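Local coordinates for protein adenosine kinase, putative (Trypanosoma brucei, PDB 3OTX) that probably catalyses the magnesium-dependent transfer of phosphate from ATP to adenosine, giving AMP and ADP, in the purine salvage pathway, at residues 40-43 / 48-51; 64-69 / 169-174; 125-130 / 134-139. The protein carries 1 engineered substitution. All blocks are in the same frame, centred on the assembly; numbering follows the deposited sequence. Where two conformers were deposited one is given.

Contact 1: residues 40-43 / 48-51; sequences ILLS and GIFD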
loop_
_atom_site.group_PDB
_atom_site.type_symbol
_atom_site.label_atom_id
_atom_site.label_comp_id
_atom_site.label_asym_id
_atom_site.label_seq_id
_atom_site.Cartn_x
_atom_site.Cartn_y
_atom_site.Cartn_z
ATOM N N ILE A 40 10.286 -3.091 -8.452
ATOM C CA ILE A 40 11.609 -2.524 -8.149
ATOM C C ILE A 40 11.514 -1.004 -8.228
ATOM O O ILE A 40 10.496 -0.458 -8.678
ATOM C CB ILE A 40 12.673 -2.992 -9.142
ATOM C CG1 ILE A 40 12.341 -2.551 -10.594
ATOM C CG2 ILE A 40 12.908 -4.518 -9.049
ATOM C CD1 ILE A 40 13.601 -2.645 -11.550
ATOM N N LEU A 41 12.548 -0.322 -7.728
ATOM C CA LEU A 41 12.769 1.076 -8.048
ATOM C C LEU A 41 13.545 1.185 -9.349
ATOM O O LEU A 41 14.470 0.403 -9.618
ATOM C CB LEU A 41 13.565 1.762 -6.925
ATOM C CG LEU A 41 12.865 1.637 -5.557
ATOM C CD1 LEU A 41 13.739 2.289 -4.506
ATOM C CD2 LEU A 41 11.491 2.262 -5.560
ATOM N N LEU A 42 13.171 2.172 -10.167
ATOM C CA LEU A 42 13.898 2.423 -11.399
ATOM C C LEU A 42 15.384 2.595 -11.111
ATOM O O LEU A 42 15.762 3.336 -10.194
ATOM C CB LEU A 42 13.369 3.687 -12.058
ATOM C CG LEU A 42 14.107 4.108 -13.322
ATOM C CD1 LEU A 42 13.658 3.210 -14.444
ATOM C CD2 LEU A 42 13.737 5.562 -13.624
ATOM N N SER A 43 16.211 1.881 -11.866
ATOM C CA SER A 43 17.655 2.070 -11.788
ATOM C C SER A 43 18.245 2.284 -13.173
ATOM O O SER A 43 17.555 2.197 -14.187
ATOM C CB SER A 43 18.307 0.856 -11.135
ATOM O OG SER A 43 18.352 -0.255 -12.030
ATOM N N GLY A 48 15.670 4.133 -20.160
ATOM C CA GLY A 48 14.851 4.130 -21.366
ATOM C C GLY A 48 13.514 3.415 -21.312
ATOM O O GLY A 48 12.762 3.433 -22.280
ATOM N N ILE A 49 13.186 2.788 -20.181
ATOM C CA ILE A 49 11.987 1.947 -20.134
ATOM C C ILE A 49 10.672 2.724 -20.332
ATOM O O ILE A 49 9.749 2.218 -20.965
ATOM C CB ILE A 49 11.943 1.055 -18.852
ATOM C CG1 ILE A 49 10.870 -0.031 -18.957
ATOM C CG2 ILE A 49 11.765 1.895 -17.558
ATOM C CD1 ILE A 49 10.780 -0.960 -17.722
ATOM N N PHE A 50 10.581 3.935 -19.789
ATOM C CA PHE A 50 9.335 4.688 -19.912
ATOM C C PHE A 50 9.054 5.128 -21.338
ATOM O O PHE A 50 7.931 5.013 -21.810
ATOM C CB PHE A 50 9.307 5.852 -18.937
ATOM C CG PHE A 50 8.919 5.439 -17.567
ATOM C CD1 PHE A 50 9.886 5.115 -16.617
ATOM C CD2 PHE A 50 7.571 5.352 -17.210
ATOM C CE1 PHE A 50 9.518 4.719 -15.328
ATOM C CE2 PHE A 50 7.192 4.958 -15.918
ATOM C CZ PHE A 50 8.154 4.641 -14.985
ATOM N N ASP A 51 10.101 5.562 -22.027
ATOM C CA ASP A 51 9.982 5.952 -23.440
ATOM C C ASP A 51 9.523 4.769 -24.275
ATOM O O ASP A 51 8.688 4.926 -25.157
ATOM C CB ASP A 51 11.307 6.473 -23.988
ATOM C CG ASP A 51 11.761 7.750 -23.312
ATOM O OD1 ASP A 51 10.945 8.424 -22.653
ATOM O OD2 ASP A 51 12.953 8.080 -23.443
#

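Contact 2: residues 64-69 / 169-174; sequences GGSGLN and SGFTLT. With AP5 (bis(adenosine)-5'-pentaphosphate), chain C.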
loop_
_atom_site.group_PDB
_atom_site.type_symbol
_atom_site.label_atom_id
_atom_site.label_comp_id
_atom_site.label_asym_id
_atom_site.label_seq_id
_atom_site.Cartn_x
_atom_site.Cartn_y
_atom_site.Cartn_z
ATOM N N GLY A 64 -2.009 5.995 -9.690
ATOM C CA GLY A 64 -1.611 4.818 -8.912
ATOM C C GLY A 64 -0.940 5.252 -7.643
ATOM O O GLY A 64 -1.352 6.253 -7.018
ATOM N N GLY A 65 0.077 4.485 -7.238
ATOM C CA GLY A 65 0.721 4.657 -5.926
ATOM C C GLY A 65 0.011 3.745 -4.937
ATOM O O GLY A 65 -1.198 3.777 -4.823
ATOM N N SER A 66 0.780 2.938 -4.220
ATOM C CA SER A 66 0.197 1.947 -3.313
ATOM C C SER A 66 -0.750 2.563 -2.295
ATOM O O SER A 66 -1.955 2.209 -2.263
ATOM C CB SER A 66 1.310 1.171 -2.616
ATOM O OG SER A 66 0.737 0.282 -1.688
ATOM N N GLY A 67 -0.248 3.496 -1.503
ATOM C CA GLY A 67 -1.099 4.116 -0.481
ATOM C C GLY A 67 -2.236 4.919 -1.080
ATOM O O GLY A 67 -3.297 5.021 -0.490
ATOM N N LEU A 68 -2.044 5.536 -2.251
ATOM C CA LEU A 68 -3.138 6.300 -2.809
ATOM C C LEU A 68 -4.251 5.343 -3.283
ATOM O O LEU A 68 -5.446 5.601 -3.088
ATOM C CB LEU A 68 -2.609 7.190 -3.947
ATOM C CG LEU A 68 -3.619 8.168 -4.522
ATOM C CD1 LEU A 68 -4.148 9.079 -3.382
ATOM C CD2 LEU A 68 -2.907 9.016 -5.597
ATOM N N ASN A 69 -3.869 4.200 -3.860
ATOM C CA ASN A 69 -4.838 3.147 -4.145
ATOM C C ASN A 69 -5.632 2.722 -2.883
ATOM O O ASN A 69 -6.858 2.594 -2.927
ATOM C CB ASN A 69 -4.128 1.912 -4.684
ATOM C CG ASN A 69 -3.567 2.103 -6.068
ATOM O OD1 ASN A 69 -4.001 2.972 -6.857
ATOM N ND2 ASN A 69 -2.637 1.233 -6.413
ATOM N N SER A 169 2.667 2.736 3.642
ATOM C CA SER A 169 3.184 1.628 2.850
ATOM C C SER A 169 4.636 1.368 3.240
ATOM O O SER A 169 5.366 2.289 3.635
ATOM C CB SER A 169 3.110 1.966 1.369
ATOM O OG SER A 169 4.080 2.943 1.049
ATOM N N GLY A 170 5.060 0.113 3.096
ATOM C CA GLY A 170 6.466 -0.207 3.254
ATOM C C GLY A 170 7.309 0.605 2.284
ATOM O O GLY A 170 8.446 0.935 2.570
ATOM N N PHE A 171 6.743 0.938 1.137
ATOM C CA PHE A 171 7.460 1.788 0.163
ATOM C C PHE A 171 7.917 3.145 0.679
ATOM O O PHE A 171 8.911 3.682 0.164
ATOM C CB PHE A 171 6.573 2.005 -1.050
ATOM C CG PHE A 171 6.311 0.762 -1.874
ATOM C CD1 PHE A 171 4.979 0.413 -2.181
ATOM C CD2 PHE A 171 7.351 0.017 -2.388
ATOM C CE1 PHE A 171 4.729 -0.712 -3.039
ATOM C CE2 PHE A 171 7.127 -1.127 -3.248
ATOM C CZ PHE A 171 5.814 -1.469 -3.559
ATOM N N THR A 172 7.273 3.652 1.731
ATOM C CA THR A 172 7.746 4.895 2.358
ATOM C C THR A 172 9.137 4.766 2.989
ATOM O O THR A 172 9.802 5.761 3.174
ATOM C CB THR A 172 6.775 5.435 3.433
ATOM O OG1 THR A 172 6.661 4.488 4.491
ATOM C CG2 THR A 172 5.398 5.689 2.821
ATOM N N LEU A 173 9.595 3.548 3.250
ATOM C CA LEU A 173 10.862 3.369 3.964
ATOM C C LEU A 173 12.061 3.718 3.082
ATOM O O LEU A 173 13.180 3.875 3.577
ATOM C CB LEU A 173 10.961 1.923 4.462
ATOM C CG LEU A 173 9.879 1.631 5.510
ATOM C CD1 LEU A 173 9.782 0.131 5.804
ATOM C CD2 LEU A 173 10.133 2.401 6.828
ATOM N N THR A 174 11.818 3.834 1.776
ATOM C CA THR A 174 12.927 4.207 0.869
ATOM C C THR A 174 13.158 5.719 0.751
ATOM O O THR A 174 14.148 6.146 0.131
ATOM C CB THR A 174 12.776 3.626 -0.551
ATOM O OG1 THR A 174 11.904 4.472 -1.335
ATOM C CG2 THR A 174 12.261 2.215 -0.523
HETATM P PA AP5 C . -3.011 -11.366 -2.872
HETATM O O1A AP5 C . -2.677 -12.031 -4.203
HETATM O O2A AP5 C . -2.509 -12.123 -1.659
HETATM O O3A AP5 C . -2.433 -9.869 -2.743
HETATM P PB AP5 C . -1.013 -9.328 -3.288
HETATM O O1B AP5 C . -0.037 -10.433 -3.550
HETATM O O2B AP5 C . -0.593 -8.242 -2.359
HETATM O O3B AP5 C . -1.511 -8.716 -4.671
HETATM P PG AP5 C . -0.765 -8.320 -6.021
HETATM O O1G AP5 C . -1.788 -8.384 -7.112
HETATM O O2G AP5 C . 0.389 -9.223 -6.398
HETATM O O3G AP5 C . -0.420 -6.840 -5.707
HETATM P PD AP5 C . 0.356 -5.733 -6.594
HETATM O O1D AP5 C . 0.815 -6.239 -7.950
HETATM O O2D AP5 C . 1.375 -5.136 -5.666
HETATM O O3D AP5 C . -0.847 -4.706 -6.899
HETATM P PE AP5 C . -1.321 -3.492 -5.948
HETATM O O1E AP5 C . -1.276 -3.930 -4.511
HETATM O O2E AP5 C . -2.639 -2.933 -6.480
HETATM O O5F AP5 C . -4.594 -11.106 -2.850
HETATM C C5F AP5 C . -5.194 -10.338 -1.807
HETATM C C4F AP5 C . -6.652 -10.715 -1.701
HETATM O O4F AP5 C . -7.289 -10.569 -2.978
HETATM C C3F AP5 C . -6.908 -12.178 -1.352
HETATM O O3F AP5 C . -6.908 -12.341 0.045
HETATM C C2F AP5 C . -8.221 -12.468 -2.019
HETATM O O2F AP5 C . -9.277 -11.996 -1.221
HETATM C C1F AP5 C . -8.162 -11.590 -3.273
HETATM N N9A AP5 C . -7.627 -12.298 -4.471
HETATM C C8A AP5 C . -6.383 -12.097 -5.077
HETATM N N7A AP5 C . -6.308 -12.929 -6.152
HETATM C C5A AP5 C . -7.465 -13.626 -6.245
HETATM C C6A AP5 C . -7.947 -14.554 -7.142
HETATM N N6A AP5 C . -7.275 -14.880 -8.249
HETATM N N1A AP5 C . -9.206 -15.068 -6.952
HETATM C C2A AP5 C . -10.015 -14.663 -5.902
HETATM N N3A AP5 C . -9.526 -13.724 -5.019
HETATM C C4A AP5 C . -8.296 -13.202 -5.197
HETATM O O5J AP5 C . -0.151 -2.383 -6.141
HETATM C C5J AP5 C . 0.082 -1.824 -7.423
HETATM C C4J AP5 C . 0.540 -0.401 -7.147
HETATM O O4J AP5 C . 1.867 -0.392 -6.598
HETATM C C3J AP5 C . 0.682 0.456 -8.409
HETATM O O3J AP5 C . -0.431 1.350 -8.453
HETATM C C2J AP5 C . 2.034 1.170 -8.249
HETATM O O2J AP5 C . 1.975 2.568 -8.508
HETATM C C1J AP5 C . 2.356 0.909 -6.798
HETATM N N9B AP5 C . 3.791 0.988 -6.489
HETATM C C8B AP5 C . 4.769 0.230 -7.075
HETATM N N7B AP5 C . 5.953 0.638 -6.550
HETATM C C5B AP5 C . 5.720 1.638 -5.642
HETATM C C6B AP5 C . 6.561 2.393 -4.817
HETATM N N6B AP5 C . 7.901 2.309 -4.838
HETATM N N1B AP5 C . 5.951 3.347 -4.050
HETATM C C2B AP5 C . 4.589 3.524 -3.966
HETATM N N3B AP5 C . 3.764 2.811 -4.812
HETATM C C4B AP5 C . 4.341 1.858 -5.604
#

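Contact 3: residues 125-130 / 134-139; sequences CAVCIT and RTLVAD. With AP5 (bis(adenosine)-5'-pentaphosphate), chain C.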
loop_
_atom_site.group_PDB
_atom_site.type_symbol
_atom_site.label_atom_id
_atom_site.label_comp_id
_atom_site.label_asym_id
_atom_site.label_seq_id
_atom_site.Cartn_x
_atom_site.Cartn_y
_atom_site.Cartn_z
ATOM N N CYS A 125 4.978 4.942 -12.373
ATOM C CA CYS A 125 5.327 3.539 -12.188
ATOM C C CYS A 125 5.020 2.857 -13.496
ATOM O O CYS A 125 3.882 2.916 -13.977
ATOM C CB CYS A 125 4.519 2.911 -11.046
ATOM S SG CYS A 125 5.099 1.188 -10.715
ATOM N N ALA A 126 6.025 2.219 -14.085
ATOM C CA ALA A 126 5.786 1.396 -15.287
ATOM C C ALA A 126 5.128 0.095 -14.818
ATOM O O ALA A 126 5.642 -0.594 -13.950
ATOM C CB ALA A 126 7.077 1.126 -16.040
ATOM N N VAL A 127 3.959 -0.227 -15.370
ATOM C CA VAL A 127 3.240 -1.440 -14.988
ATOM C C VAL A 127 3.271 -2.336 -16.221
ATOM O O VAL A 127 2.569 -2.083 -17.210
ATOM C CB VAL A 127 1.808 -1.120 -14.551
ATOM C CG1 VAL A 127 1.060 -2.398 -14.187
ATOM C CG2 VAL A 127 1.820 -0.183 -13.325
ATOM N N CYS A 128 4.170 -3.318 -16.203
ATOM C CA CYS A 128 4.431 -4.152 -17.379
ATOM C C CYS A 128 3.663 -5.468 -17.214
ATOM O O CYS A 128 3.945 -6.241 -16.298
ATOM C CB CYS A 128 5.935 -4.399 -17.551
ATOM S SG CYS A 128 6.939 -2.916 -17.415
ATOM N N ILE A 129 2.665 -5.683 -18.076
ATOM C CA ILE A 129 1.716 -6.785 -17.906
ATOM C C ILE A 129 2.122 -7.888 -18.884
ATOM O O ILE A 129 2.237 -7.674 -20.081
ATOM C CB ILE A 129 0.240 -6.335 -18.174
ATOM C CG1 ILE A 129 -0.152 -5.170 -17.260
ATOM C CG2 ILE A 129 -0.733 -7.502 -17.986
ATOM C CD1 ILE A 129 -1.502 -4.527 -17.609
ATOM N N THR A 130 2.380 -9.060 -18.325
ATOM C CA THR A 130 2.693 -10.242 -19.124
ATOM C C THR A 130 1.723 -11.293 -18.631
ATOM O O THR A 130 1.936 -11.926 -17.587
ATOM C CB THR A 130 4.147 -10.706 -18.914
ATOM O OG1 THR A 130 4.382 -10.913 -17.517
ATOM C CG2 THR A 130 5.122 -9.669 -19.445
ATOM N N ARG A 134 2.106 -8.885 -13.395
ATOM C CA ARG A 134 2.462 -7.481 -13.560
ATOM C C ARG A 134 3.839 -7.259 -12.926
ATOM O O ARG A 134 4.073 -7.682 -11.789
ATOM C CB ARG A 134 1.406 -6.594 -12.888
ATOM C CG ARG A 134 0.004 -6.666 -13.528
ATOM C CD ARG A 134 -1.123 -6.629 -12.483
ATOM N NE ARG A 134 -0.727 -5.970 -11.240
ATOM C CZ ARG A 134 -0.882 -4.674 -10.990
ATOM N NH1 ARG A 134 -1.441 -3.871 -11.892
ATOM N NH2 ARG A 134 -0.486 -4.187 -9.834
ATOM N N THR A 135 4.736 -6.603 -13.654
ATOM C CA THR A 135 6.087 -6.302 -13.182
ATOM C C THR A 135 6.199 -4.771 -13.111
ATOM O O THR A 135 5.923 -4.087 -14.112
ATOM C CB THR A 135 7.110 -6.869 -14.147
ATOM O OG1 THR A 135 6.874 -8.277 -14.314
ATOM C CG2 THR A 135 8.538 -6.639 -13.648
ATOM N N LEU A 136 6.533 -4.259 -11.927
ATOM C CA LEU A 136 6.388 -2.821 -11.643
ATOM C C LEU A 136 7.749 -2.177 -11.489
ATOM O O LEU A 136 8.611 -2.700 -10.788
ATOM C CB LEU A 136 5.546 -2.568 -10.384
ATOM C CG LEU A 136 4.305 -3.440 -10.200
ATOM C CD1 LEU A 136 3.647 -3.178 -8.825
ATOM C CD2 LEU A 136 3.344 -3.165 -11.362
ATOM N N VAL A 137 7.947 -1.051 -12.170
ATOM C CA VAL A 137 9.198 -0.282 -12.067
ATOM C C VAL A 137 8.857 1.149 -11.653
ATOM O O VAL A 137 8.326 1.907 -12.440
ATOM C CB VAL A 137 9.925 -0.294 -13.393
ATOM C CG1 VAL A 137 11.258 0.491 -13.301
ATOM C CG2 VAL A 137 10.227 -1.748 -13.823
ATOM N N ALA A 138 9.155 1.508 -10.408
ATOM C CA ALA A 138 8.691 2.797 -9.846
ATOM C C ALA A 138 9.788 3.850 -9.942
ATOM O O ALA A 138 10.902 3.640 -9.421
ATOM C CB ALA A 138 8.277 2.609 -8.375
ATOM N N ASP A 139 9.480 4.972 -10.603
ATOM C CA ASP A 139 10.352 6.141 -10.678
ATOM C C ASP A 139 9.736 7.201 -9.802
ATOM O O ASP A 139 8.792 7.898 -10.210
ATOM C CB ASP A 139 10.451 6.574 -12.137
ATOM C CG ASP A 139 11.263 7.832 -12.327
ATOM O OD1 ASP A 139 11.872 8.312 -11.353
ATOM O OD2 ASP A 139 11.296 8.331 -13.464
HETATM P PA AP5 C . -3.011 -11.366 -2.872
HETATM O O1A AP5 C . -2.677 -12.031 -4.203
HETATM O O2A AP5 C . -2.509 -12.123 -1.659
HETATM O O3A AP5 C . -2.433 -9.869 -2.743
HETATM P PB AP5 C . -1.013 -9.328 -3.288
HETATM O O1B AP5 C . -0.037 -10.433 -3.550
HETATM O O2B AP5 C . -0.593 -8.242 -2.359
HETATM O O3B AP5 C . -1.511 -8.716 -4.671
HETATM P PG AP5 C . -0.765 -8.320 -6.021
HETATM O O1G AP5 C . -1.788 -8.384 -7.112
HETATM O O2G AP5 C . 0.389 -9.223 -6.398
HETATM O O3G AP5 C . -0.420 -6.840 -5.707
HETATM P PD AP5 C . 0.356 -5.733 -6.594
HETATM O O1D AP5 C . 0.815 -6.239 -7.950
HETATM O O2D AP5 C . 1.375 -5.136 -5.666
HETATM O O3D AP5 C . -0.847 -4.706 -6.899
HETATM P PE AP5 C . -1.321 -3.492 -5.948
HETATM O O1E AP5 C . -1.276 -3.930 -4.511
HETATM O O2E AP5 C . -2.639 -2.933 -6.480
HETATM O O5F AP5 C . -4.594 -11.106 -2.850
HETATM C C5F AP5 C . -5.194 -10.338 -1.807
HETATM C C4F AP5 C . -6.652 -10.715 -1.701
HETATM O O4F AP5 C . -7.289 -10.569 -2.978
HETATM C C3F AP5 C . -6.908 -12.178 -1.352
HETATM O O3F AP5 C . -6.908 -12.341 0.045
HETATM C C2F AP5 C . -8.221 -12.468 -2.019
HETATM O O2F AP5 C . -9.277 -11.996 -1.221
HETATM C C1F AP5 C . -8.162 -11.590 -3.273
HETATM N N9A AP5 C . -7.627 -12.298 -4.471
HETATM C C8A AP5 C . -6.383 -12.097 -5.077
HETATM N N7A AP5 C . -6.308 -12.929 -6.152
HETATM C C5A AP5 C . -7.465 -13.626 -6.245
HETATM C C6A AP5 C . -7.947 -14.554 -7.142
HETATM N N6A AP5 C . -7.275 -14.880 -8.249
HETATM N N1A AP5 C . -9.206 -15.068 -6.952
HETATM C C2A AP5 C . -10.015 -14.663 -5.902
HETATM N N3A AP5 C . -9.526 -13.724 -5.019
HETATM C C4A AP5 C . -8.296 -13.202 -5.197
HETATM O O5J AP5 C . -0.151 -2.383 -6.141
HETATM C C5J AP5 C . 0.082 -1.824 -7.423
HETATM C C4J AP5 C . 0.540 -0.401 -7.147
HETATM O O4J AP5 C . 1.867 -0.392 -6.598
HETATM C C3J AP5 C . 0.682 0.456 -8.409
HETATM O O3J AP5 C . -0.431 1.350 -8.453
HETATM C C2J AP5 C . 2.034 1.170 -8.249
HETATM O O2J AP5 C . 1.975 2.568 -8.508
HETATM C C1J AP5 C . 2.356 0.909 -6.798
HETATM N N9B AP5 C . 3.791 0.988 -6.489
HETATM C C8B AP5 C . 4.769 0.230 -7.075
HETATM N N7B AP5 C . 5.953 0.638 -6.550
HETATM C C5B AP5 C . 5.720 1.638 -5.642
HETATM C C6B AP5 C . 6.561 2.393 -4.817
HETATM N N6B AP5 C . 7.901 2.309 -4.838
HETATM N N1B AP5 C . 5.951 3.347 -4.050
HETATM C C2B AP5 C . 4.589 3.524 -3.966
HETATM N N3B AP5 C . 3.764 2.811 -4.812
HETATM C C4B AP5 C . 4.341 1.858 -5.604
HETATM O O HOH W 1 5.024 -8.790 -16.185
#

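Contact 1: residues 40-43 / 48-51
A small apolar contact joins L42, just past the end of strand 39-41, to I49 and F50 in the first turn of helix 49-54. It lies on the lid side of this PfkB-family kinase, at the margin of the five-stranded sheet, where 39-41 is an outermost strand. One methyl group carries the contact. CD1 of L42 sits 3.9 Å from CG2 of I49. The same CD1 is 4.5 Å from CE1 of F50 and meets that ring at its edge, near the ring plane, not over a face. The L42 and I49 side chains run alongside each other and point opposite ways. The CG of L42 is anti to the backbone N (chi1 177°), and this places CD1 beside I49. On I49 the long arm ending in CD1 is also anti to the backbone N (chi1 -167°), which puts the short branch CG2, not CD1, against L42. The CB of F50 does not face L42 directly, and the outer part of the ring comes nearest to L42, at the limit of contact. The backbones stay well apart, with the CA atoms of L42 and I49 9.0 Å from each other. I49 also rests on Y32 and L34, and F50 lies against A124 and A126 of the sheet. L42 in turn touches V137 and D139 of strand 133-141. G48 holds the N-cap position of the helix. The contact buries only 89 Å² and rests on van der Waals contact and burial of apolar surface. Its chemistry implies a small, loose join that fixes no direction, with the wider packing around L42, I49 and F50 adding to it.

Contact 2: residues 64-69 / 169-174
O3J, a ribose hydroxyl oxygen of the bound bis(adenosine)-5'-pentaphosphate, is gripped by two groups of the segment 64-69. ND2 of N69 donates to O3J at 3.0 Å, and the backbone N of G65, the N-cap of helix 66-76, adds a weak bond. The stronger bond of G65 N goes to the other ribose hydroxyl, O2J, at 3.0 Å. Next along the chain, N of S66 donates to the adenine N3B at 3.0 Å and nearly straight (166°). The adenine lies over one face of the F171 ring, with C6B 3.3 Å above the plane and offset toward the rim. CB of S66 touches the same ring in its plane, at the edge, 3.8 Å from CD1 of F171. The CG of F171 is anti to the carbonyl carbon (chi1 -67°), which sets one ring face against the base. OG of S66 and ND2 of N69 both bond D301, the predicted proton acceptor. In the 169-174 turn, after strand 165-169, OG1 of T172 donates to O of S169 at 2.7 Å. G65, N69 and F171 belong to the observed adenosine site. The chemistry implies a division of work: G65, S66 and N69 fix the nucleoside by polar bonds, while F171 supports the base with one ring face.

Contact 3: residues 125-130 / 134-139
Backbone hydrogen bonds pair C128 with T135 and A126 with V137 in the antiparallel hairpin of strands 122-130 and 133-141. C128 N donates to T135 O at 2.8 Å, and T135 N returns a bond to C128 O. A126 and V137 exchange a like pair. CA-H...O contacts accompany these bonds, as from L136 CA to A126 O at 3.3 Å. Apolar contacts occur on both faces. On the ligand face the V127 and L136 side chains lie side by side, with V127 CG1 3.7 Å from L136 CD2, and SG of C125 meets CB of L136 at 3.8 Å. On the other face CB of A126 meets CB of V137. In the conformer given, the bent R134 chain brings NH2 to O1D of the pentaphosphate at 3.1 Å, almost straight (172°), with O1D in the guanidinium plane at its edge. In that conformer NH1 of R134 also bonds to M296 O, a second hold on the group. One water links C128 O, T130 OG1 and T135 OG1, and T135 OG1 also bonds to G37. The hairpin sits between strands 17-23 and 39-41 in the sheet. Helices 26-31 and 49-54 cover the face bearing A126 and C128.

How the contacts relate
Along the chain contact 1 closes first, and contact 3 is nested inside the long loop that contact 2 closes. Contacts 1 and 3 share the five-stranded sheet, in which strands 39-41 and 133-141 are neighbours. Their centres are about 9 Å apart, and they are joined by probable backbone bonds from I40 to L136 and from L42 to A138. Contact 2 lies nearer the middle of the chain, its centre about 17 Å from that of contact 1 and 14 Å from that of contact 3. It touches contact 1 through L41 and T174. Contacts 2 and 3 do not touch, but both reach the bound inhibitor, and L41 of contact 1 touches it too, so the sheet and the segments of contact 2 line one ligand site.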